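Local coordinates for protein scyllo-inosose 3-dehydrogenase (PDB 3IP1) that catalyses the NAD(+)-dependent, zinc-dependent oxidation of scyllo-inosose to 3-dehydro-scyllo-inosose, probably as a step of myo-inositol breakdown, at residues W173-L178 and D185-A190; G191-P196 and D362-I367. One frame throughout, in Å; residues are numbered along the deposited sequence.

Interaction 1. Residues W173-L178 and D185-A190; sequences WSLREL and DRLFLA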
ATOM      1  N   TRP A 173      11.562 -23.534 -10.380  1.00 25.04           N
ATOM      2  CA  TRP A 173      12.212 -22.871  -9.250  1.00 25.81           C
ATOM      3  C   TRP A 173      13.116 -23.860  -8.517  1.00 26.05           C
ATOM      4  O   TRP A 173      12.736 -25.002  -8.259  1.00 25.91           O
ATOM      5  CB  TRP A 173      11.161 -22.330  -8.267  1.00 25.26           C
ATOM      6  CG  TRP A 173      10.365 -21.187  -8.825  1.00 25.86           C
ATOM      7  CD1 TRP A 173       9.143 -21.253  -9.433  1.00 26.14           C
ATOM      8  CD2 TRP A 173      10.750 -19.805  -8.839  1.00 25.66           C
ATOM      9  NE1 TRP A 173       8.741 -19.993  -9.820  1.00 26.49           N
ATOM     10  CE2 TRP A 173       9.706 -19.088  -9.463  1.00 25.66           C
ATOM     11  CE3 TRP A 173      11.878 -19.105  -8.380  1.00 26.21           C
ATOM     12  CZ2 TRP A 173       9.747 -17.699  -9.636  1.00 26.37           C
ATOM     13  CZ3 TRP A 173      11.924 -17.721  -8.562  1.00 26.63           C
ATOM     14  CH2 TRP A 173      10.857 -17.037  -9.176  1.00 26.66           C
ATOM     15  N   SER A 174      14.308 -23.416  -8.160  1.00 26.75           N
ATOM     16  CA  SER A 174      15.282 -24.316  -7.549  1.00 27.39           C
ATOM     17  C   SER A 174      14.872 -24.746  -6.149  1.00 27.39           C
ATOM     18  O   SER A 174      14.398 -23.926  -5.371  1.00 28.18           O
ATOM     19  CB  SER A 174      16.642 -23.646  -7.469  1.00 26.92           C
ATOM     20  OG  SER A 174      17.546 -24.518  -6.822  1.00 28.80           O
ATOM     21  N   LEU A 175      15.088 -26.019  -5.816  1.00 27.90           N
ATOM     22  CA  LEU A 175      14.942 -26.474  -4.437  1.00 28.33           C
ATOM     23  C   LEU A 175      16.279 -26.647  -3.684  1.00 29.19           C
ATOM     24  O   LEU A 175      16.321 -27.358  -2.666  1.00 29.06           O
ATOM     25  CB  LEU A 175      14.150 -27.788  -4.381  1.00 27.77           C
ATOM     26  CG  LEU A 175      12.714 -27.818  -4.935  1.00 27.94           C
ATOM     27  CD1 LEU A 175      12.215 -29.261  -4.922  1.00 23.41           C
ATOM     28  CD2 LEU A 175      11.739 -26.867  -4.183  1.00 22.09           C
ATOM     29  N   ARG A 176      17.363 -26.028  -4.163  1.00 30.23           N
ATOM     30  CA  ARG A 176      18.708 -26.131  -3.533  0.50 30.78           C
ATOM     31  C   ARG A 176      18.696 -25.825  -2.036  1.00 30.81           C
ATOM     32  O   ARG A 176      19.340 -26.496  -1.227  1.00 29.96           O
ATOM     33  CB  ARG A 176      19.691 -25.164  -4.203  0.50 30.76           C
ATOM     34  CG  ARG A 176      20.312 -25.663  -5.481  0.50 32.74           C
ATOM     35  CD  ARG A 176      21.693 -26.263  -5.232  0.50 35.39           C
ATOM     36  NE  ARG A 176      22.569 -25.353  -4.499  0.50 34.93           N
ATOM     37  CZ  ARG A 176      23.866 -25.564  -4.328  0.50 35.10           C
ATOM     38  NH1 ARG A 176      24.602 -24.702  -3.643  0.50 34.77           N
ATOM     39  NH2 ARG A 176      24.423 -26.644  -4.849  0.50 34.86           N
ATOM     40  N   GLU A 177      17.974 -24.768  -1.678  1.00 31.08           N
ATOM     41  CA  GLU A 177      17.876 -24.359  -0.267  1.00 32.52           C
ATOM     42  C   GLU A 177      17.382 -25.465   0.684  1.00 32.77           C
ATOM     43  O   GLU A 177      17.577 -25.373   1.895  1.00 32.64           O
ATOM     44  CB  GLU A 177      16.933 -23.162  -0.117  1.00 33.11           C
ATOM     45  CG  GLU A 177      17.450 -21.812  -0.632  1.00 34.14           C
ATOM     46  CD  GLU A 177      16.297 -20.813  -0.749  1.00 37.13           C
ATOM     47  OE1 GLU A 177      16.243 -19.853   0.058  1.00 38.87           O
ATOM     48  OE2 GLU A 177      15.419 -21.022  -1.620  1.00 37.05           O
ATOM     49  N   LEU A 178      16.704 -26.477   0.155  1.00 33.16           N
ATOM     50  CA  LEU A 178      16.185 -27.551   1.014  1.00 34.39           C
ATOM     51  C   LEU A 178      17.235 -28.632   1.286  1.00 35.23           C
ATOM     52  O   LEU A 178      17.032 -29.499   2.129  1.00 35.30           O
ATOM     53  CB  LEU A 178      14.912 -28.184   0.423  1.00 33.88           C
ATOM     54  CG  LEU A 178      13.716 -27.284   0.062  1.00 34.28           C
ATOM     55  CD1 LEU A 178      12.531 -28.142  -0.373  1.00 34.28           C
ATOM     56  CD2 LEU A 178      13.298 -26.363   1.205  1.00 33.60           C
ATOM     57  N   ASP A 185      14.401 -38.324  -0.092  1.00 37.63           N
ATOM     58  CA  ASP A 185      13.078 -38.195  -0.727  1.00 36.59           C
ATOM     59  C   ASP A 185      12.208 -37.106  -0.116  1.00 35.19           C
ATOM     60  O   ASP A 185      11.346 -36.550  -0.801  1.00 34.65           O
ATOM     61  CB  ASP A 185      12.310 -39.516  -0.665  1.00 36.58           C
ATOM     62  CG  ASP A 185      12.781 -40.525  -1.692  1.00 38.85           C
ATOM     63  OD1 ASP A 185      13.608 -40.190  -2.576  1.00 40.10           O
ATOM     64  OD2 ASP A 185      12.314 -41.676  -1.609  1.00 40.63           O
ATOM     65  N   ARG A 186      12.408 -36.834   1.174  1.00 34.03           N
ATOM     66  CA  ARG A 186      11.655 -35.783   1.874  1.00 32.97           C
ATOM     67  C   ARG A 186      11.845 -34.408   1.207  1.00 31.92           C
ATOM     68  O   ARG A 186      10.952 -33.571   1.239  1.00 31.81           O
ATOM     69  CB  ARG A 186      12.042 -35.732   3.358  1.00 32.96           C
ATOM     70  CG  ARG A 186      11.413 -36.841   4.211  1.00 34.52           C
ATOM     71  CD  ARG A 186      11.787 -36.743   5.714  1.00 37.27           C
ATOM     72  NE  ARG A 186      11.676 -35.384   6.261  1.00 38.36           N
ATOM     73  CZ  ARG A 186      10.526 -34.735   6.467  1.00 39.50           C
ATOM     74  NH1 ARG A 186       9.373 -35.317   6.173  1.00 39.90           N
ATOM     75  NH2 ARG A 186      10.524 -33.496   6.958  1.00 37.68           N
ATOM     76  N   LEU A 187      13.013 -34.182   0.611  1.00 30.53           N
ATOM     77  CA  LEU A 187      13.253 -32.959  -0.140  1.00 29.51           C
ATOM     78  C   LEU A 187      12.225 -32.815  -1.268  1.00 28.97           C
ATOM     79  O   LEU A 187      11.694 -31.730  -1.505  1.00 28.23           O
ATOM     80  CB  LEU A 187      14.671 -32.940  -0.726  1.00 29.21           C
ATOM     81  CG  LEU A 187      15.089 -31.635  -1.423  1.00 29.38           C
ATOM     82  CD1 LEU A 187      16.576 -31.352  -1.198  1.00 32.14           C
ATOM     83  CD2 LEU A 187      14.770 -31.643  -2.903  1.00 28.12           C
ATOM     84  N   PHE A 188      11.968 -33.916  -1.970  1.00 28.49           N
ATOM     85  CA  PHE A 188      11.063 -33.892  -3.106  1.00 27.81           C
ATOM     86  C   PHE A 188       9.607 -33.871  -2.645  1.00 27.34           C
ATOM     87  O   PHE A 188       8.767 -33.189  -3.224  1.00 26.31           O
ATOM     88  CB  PHE A 188      11.381 -35.040  -4.058  1.00 28.18           C
ATOM     89  CG  PHE A 188      12.755 -34.934  -4.675  1.00 28.81           C
ATOM     90  CD1 PHE A 188      13.026 -33.956  -5.631  1.00 28.75           C
ATOM     91  CD2 PHE A 188      13.787 -35.800  -4.271  1.00 30.34           C
ATOM     92  CE1 PHE A 188      14.300 -33.827  -6.185  1.00 29.86           C
ATOM     93  CE2 PHE A 188      15.073 -35.703  -4.826  1.00 30.06           C
ATOM     94  CZ  PHE A 188      15.333 -34.717  -5.784  1.00 30.65           C
ATOM     95  N   LEU A 189       9.320 -34.607  -1.578  1.00 27.06           N
ATOM     96  CA  LEU A 189       8.047 -34.465  -0.909  1.00 27.09           C
ATOM     97  C   LEU A 189       7.744 -32.993  -0.573  1.00 26.88           C
ATOM     98  O   LEU A 189       6.642 -32.522  -0.844  1.00 26.75           O
ATOM     99  CB  LEU A 189       7.982 -35.358   0.336  1.00 26.85           C
ATOM    100  CG  LEU A 189       7.997 -36.876   0.105  1.00 27.37           C
ATOM    101  CD1 LEU A 189       7.813 -37.601   1.420  1.00 27.80           C
ATOM    102  CD2 LEU A 189       6.938 -37.343  -0.913  1.00 24.74           C
ATOM    103  N   ALA A 190       8.707 -32.274   0.010  1.00 26.32           N
ATOM    104  CA  ALA A 190       8.488 -30.867   0.381  1.00 26.34           C
ATOM    105  C   ALA A 190       8.262 -30.020  -0.872  1.00 26.08           C
ATOM    106  O   ALA A 190       7.356 -29.173  -0.918  1.00 26.18           O
ATOM    107  CB  ALA A 190       9.659 -30.321   1.213  1.00 26.11           C
TER
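Leu187, near the start of helix 185-192, reaches between Leu175 and Leu178, and the contact between the two segments is made of apolar side chains. CG of Leu187 stands anti to its backbone N (chi1 -174°), which sends the isobutyl fork across to segment 173-178. One branch, CD1 of Leu187, settles over the end of the 3-10 turn, 3.7 Å from the backbone C of Leu178. Just behind it, CG of Leu187 lies 3.9 Å from CB of Leu178. The other branch, CD2 of Leu187, meets CD1 of Leu175 at 4.0 Å, the two side chains crossing at a slant. Farther along the helix, CD1 of Leu178 touches CB of Ala190 at 3.9 Å; the small alanine lets a leucine methyl come close to the helix. A forked leucine suits position 187 because one methyl meets Leu175 and the other the backbone of Leu178.

Hydrogen bonds shape the segments from within. OG of Ser174 accepts from N of Arg176 at 3.1 Å, an ST turn, and N of Leu178 bonds to O of Leu175 at 3.0 Å, closing the 3-10 turn that presents both leucines on the same flank. Pro124 of strand 124-127 also packs on Leu175 and Leu187. The arrangement is a short strand-to-helix connection, by which the chain leaves the GroES-like catalytic domain's sheet at strand 172-174 and lays helix 185-192 against it.

Interaction 2. Residues G191-P196 and D362-I367; sequences GSLVEP and DMTKII. With CD (cadmium ion), chain F.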
ATOM      1  N   GLY A 191       9.084 -30.280  -1.884  1.00 26.26           N
ATOM      2  CA  GLY A 191       8.957 -29.649  -3.215  1.00 25.86           C
ATOM      3  C   GLY A 191       7.605 -29.838  -3.872  1.00 25.72           C
ATOM      4  O   GLY A 191       7.090 -28.910  -4.502  1.00 25.75           O
ATOM      5  N   SER A 192       7.018 -31.036  -3.720  1.00 25.96           N
ATOM      6  CA  SER A 192       5.712 -31.349  -4.314  1.00 25.71           C
ATOM      7  C   SER A 192       4.580 -30.528  -3.670  1.00 25.77           C
ATOM      8  O   SER A 192       3.483 -30.386  -4.240  1.00 26.56           O
ATOM      9  CB  SER A 192       5.424 -32.870  -4.221  1.00 25.79           C
ATOM     10  OG  SER A 192       5.099 -33.274  -2.881  1.00 27.10           O
ATOM     11  N   LEU A 193       4.863 -29.963  -2.499  1.00 25.40           N
ATOM     12  CA  LEU A 193       3.895 -29.178  -1.761  1.00 25.35           C
ATOM     13  C   LEU A 193       4.037 -27.659  -1.964  1.00 25.54           C
ATOM     14  O   LEU A 193       3.328 -26.891  -1.319  1.00 25.82           O
ATOM     15  CB  LEU A 193       3.995 -29.529  -0.268  1.00 25.25           C
ATOM     16  CG  LEU A 193       3.447 -30.915   0.092  1.00 24.80           C
ATOM     17  CD1 LEU A 193       4.042 -31.476   1.388  1.00 24.70           C
ATOM     18  CD2 LEU A 193       1.932 -30.897   0.182  1.00 25.43           C
ATOM     19  N   VAL A 194       4.955 -27.219  -2.829  1.00 25.26           N
ATOM     20  CA  VAL A 194       5.175 -25.770  -2.999  1.00 24.95           C
ATOM     21  C   VAL A 194       3.980 -25.114  -3.703  1.00 24.94           C
ATOM     22  O   VAL A 194       3.526 -24.025  -3.320  1.00 24.82           O
ATOM     23  CB  VAL A 194       6.491 -25.455  -3.760  1.00 25.02           C
ATOM     24  CG1 VAL A 194       6.578 -23.934  -4.114  1.00 23.95           C
ATOM     25  CG2 VAL A 194       7.697 -25.912  -2.938  1.00 24.95           C
ATOM     26  N   GLU A 195       3.465 -25.787  -4.722  1.00 24.16           N
ATOM     27  CA  GLU A 195       2.327 -25.266  -5.470  1.00 24.53           C
ATOM     28  C   GLU A 195       1.081 -25.022  -4.590  1.00 23.97           C
ATOM     29  O   GLU A 195       0.591 -23.893  -4.534  1.00 24.71           O
ATOM     30  CB  GLU A 195       2.033 -26.144  -6.704  1.00 24.56           C
ATOM     31  CG  GLU A 195       1.067 -25.542  -7.729  1.00 26.01           C
ATOM     32  CD  GLU A 195      -0.398 -25.846  -7.457  1.00 29.02           C
ATOM     33  OE1 GLU A 195      -0.712 -26.707  -6.617  1.00 29.95           O
ATOM     34  OE2 GLU A 195      -1.264 -25.211  -8.099  1.00 32.25           O
ATOM     35  N   PRO A 196       0.562 -26.058  -3.901  1.00 23.60           N
ATOM     36  CA  PRO A 196      -0.607 -25.741  -3.049  1.00 23.31           C
ATOM     37  C   PRO A 196      -0.277 -24.755  -1.908  1.00 23.61           C
ATOM     38  O   PRO A 196      -1.154 -23.996  -1.469  1.00 24.19           O
ATOM     39  CB  PRO A 196      -1.019 -27.109  -2.476  1.00 22.98           C
ATOM     40  CG  PRO A 196       0.204 -27.995  -2.633  1.00 22.79           C
ATOM     41  CD  PRO A 196       0.866 -27.508  -3.904  1.00 23.58           C
ATOM     42  N   ASP A 362       7.634 -26.930   7.741  1.00 31.51           N
ATOM     43  CA  ASP A 362       7.558 -28.260   7.146  1.00 31.79           C
ATOM     44  C   ASP A 362       6.115 -28.682   6.803  1.00 31.59           C
ATOM     45  O   ASP A 362       5.358 -29.143   7.671  1.00 31.97           O
ATOM     46  CB  ASP A 362       8.196 -29.291   8.092  1.00 31.79           C
ATOM     47  CG  ASP A 362       8.170 -30.703   7.527  1.00 33.55           C
ATOM     48  OD1 ASP A 362       7.868 -30.876   6.328  1.00 32.39           O
ATOM     49  OD2 ASP A 362       8.459 -31.648   8.291  1.00 36.38           O
HETATM   50  N   MSE A 363       5.758 -28.574   5.532  1.00 30.70           N
HETATM   51  CA  MSE A 363       4.416 -28.940   5.100  1.00 30.30           C
HETATM   52  C   MSE A 363       4.238 -30.455   4.892  1.00 29.80           C
HETATM   53  O   MSE A 363       3.116 -30.914   4.689  1.00 29.63           O
HETATM   54  CB  MSE A 363       4.034 -28.184   3.820  1.00 30.45           C
HETATM   55  CG  MSE A 363       3.916 -26.691   3.985  1.00 31.39           C
HETATM   56 SE   MSE A 363       2.496 -26.219   5.219  1.00 35.16          SE
HETATM   57  CE  MSE A 363       1.028 -27.188   4.408  1.00 32.40           C
ATOM     58  N   THR A 364       5.329 -31.218   4.928  1.00 29.39           N
ATOM     59  CA  THR A 364       5.266 -32.668   4.658  1.00 29.68           C
ATOM     60  C   THR A 364       4.422 -33.403   5.698  1.00 30.28           C
ATOM     61  O   THR A 364       3.958 -34.516   5.442  1.00 30.72           O
ATOM     62  CB  THR A 364       6.668 -33.352   4.531  1.00 29.49           C
ATOM     63  OG1 THR A 364       7.347 -33.347   5.798  1.00 28.35           O
ATOM     64  CG2 THR A 364       7.521 -32.654   3.478  1.00 29.86           C
ATOM     65  N   LYS A 365       4.169 -32.747   6.832  1.00 30.14           N
ATOM     66  CA  LYS A 365       3.305 -33.295   7.870  1.00 30.79           C
ATOM     67  C   LYS A 365       1.908 -33.645   7.353  1.00 30.22           C
ATOM     68  O   LYS A 365       1.212 -34.454   7.956  1.00 30.36           O
ATOM     69  CB  LYS A 365       3.176 -32.327   9.054  1.00 31.03           C
ATOM     70  CG  LYS A 365       4.492 -31.982   9.761  1.00 34.36           C
ATOM     71  CD  LYS A 365       4.198 -31.241  11.055  1.00 38.75           C
ATOM     72  CE  LYS A 365       5.421 -31.164  11.953  1.00 42.31           C
ATOM     73  NZ  LYS A 365       6.235 -29.945  11.674  1.00 45.93           N
ATOM     74  N   ILE A 366       1.492 -33.030   6.250  1.00 29.49           N
ATOM     75  CA  ILE A 366       0.141 -33.246   5.748  1.00 28.75           C
ATOM     76  C   ILE A 366       0.009 -34.433   4.789  1.00 28.94           C
ATOM     77  O   ILE A 366      -1.110 -34.828   4.441  1.00 28.79           O
ATOM     78  CB  ILE A 366      -0.478 -31.963   5.117  1.00 29.00           C
ATOM     79  CG1 ILE A 366       0.059 -31.730   3.698  1.00 29.18           C
ATOM     80  CG2 ILE A 366      -0.300 -30.751   6.075  1.00 26.99           C
ATOM     81  CD1 ILE A 366      -0.809 -30.794   2.859  1.00 30.98           C
ATOM     82  N   ILE A 367       1.134 -34.997   4.365  1.00 28.53           N
ATOM     83  CA  ILE A 367       1.099 -36.144   3.471  1.00 29.08           C
ATOM     84  C   ILE A 367       0.624 -37.366   4.256  1.00 29.86           C
ATOM     85  O   ILE A 367       1.291 -37.811   5.178  1.00 30.24           O
ATOM     86  CB  ILE A 367       2.462 -36.387   2.764  1.00 28.56           C
ATOM     87  CG1 ILE A 367       2.830 -35.168   1.896  1.00 27.58           C
ATOM     88  CG2 ILE A 367       2.418 -37.668   1.905  1.00 29.16           C
ATOM     89  CD1 ILE A 367       4.270 -35.152   1.396  1.00 24.95           C
TER
HETATM   90 CD    CD F 501      -3.080 -27.988  -6.867  0.50 33.54          CD
HETATM   91  O   HOH W   1      -3.636 -26.546  -5.087  1.00 41.83           O
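Leu193 meets four residues of segment 362-367 with its two methyls. CD1 of Leu193 lies 3.5 Å from O of Met363, a selenomethionine, and 4.1 Å from CB of Met363. The same CD1 of Leu193 is 3.7 Å from CA of Thr364 and 3.7 Å from CD1 of Ile367. CD2 of Leu193 meets CD1 of Ile366 at 3.8 Å, the two side chains overlapping along their flanks and running antiparallel. In Ile366, CG1 sits between the backbone N and carbonyl carbon (chi1 79°), and CD1 extends from it to Leu193. With an alanine at Leu193 both methyls disappear, which is likely to leave a gap between segment 191-196 and the 362-367 turn, with CD1 of Ile366 and CD1 of Ile367 lacking their partners.

Behind this layer, Asp362 shapes the turn: its OD1 accepts from OG1 of Thr364 at 2.6 Å through the syn lone pair, and from N of Thr364 above the carboxylate plane, an Asx turn. Met363 and Ile366 also pack on helix 224-235.

OE1 of Glu195 binds the cadmium ion at 2.7 Å with a water, His97 and Glu98, at the position of one of the protein's two zinc ions. Apolar packing at Leu193 thus lies two residues from a metal-coordinating carboxylate and probably helps fix the backbone that carries it.

From the N terminus, interaction 1 comes first and is local: the six residues between 173-178 and 185-190 form a short loop that it closes, setting helix 185-192 against the turn that follows strand 172-174. The chain runs straight from 190 into 191, where interaction 2 begins; it closes a far longer loop of 165 residues, including the whole six-stranded parallel sheet of the Rossmann-type coenzyme domain, before returning at 362-367. The loops neither nest nor cross but follow in series. Both use helix 185-192, and they touch: NH2 of Arg186 forms a salt bridge with OD2 of Asp362. Together they tie that turn, through this helix, to the chain leaving helix 349-358.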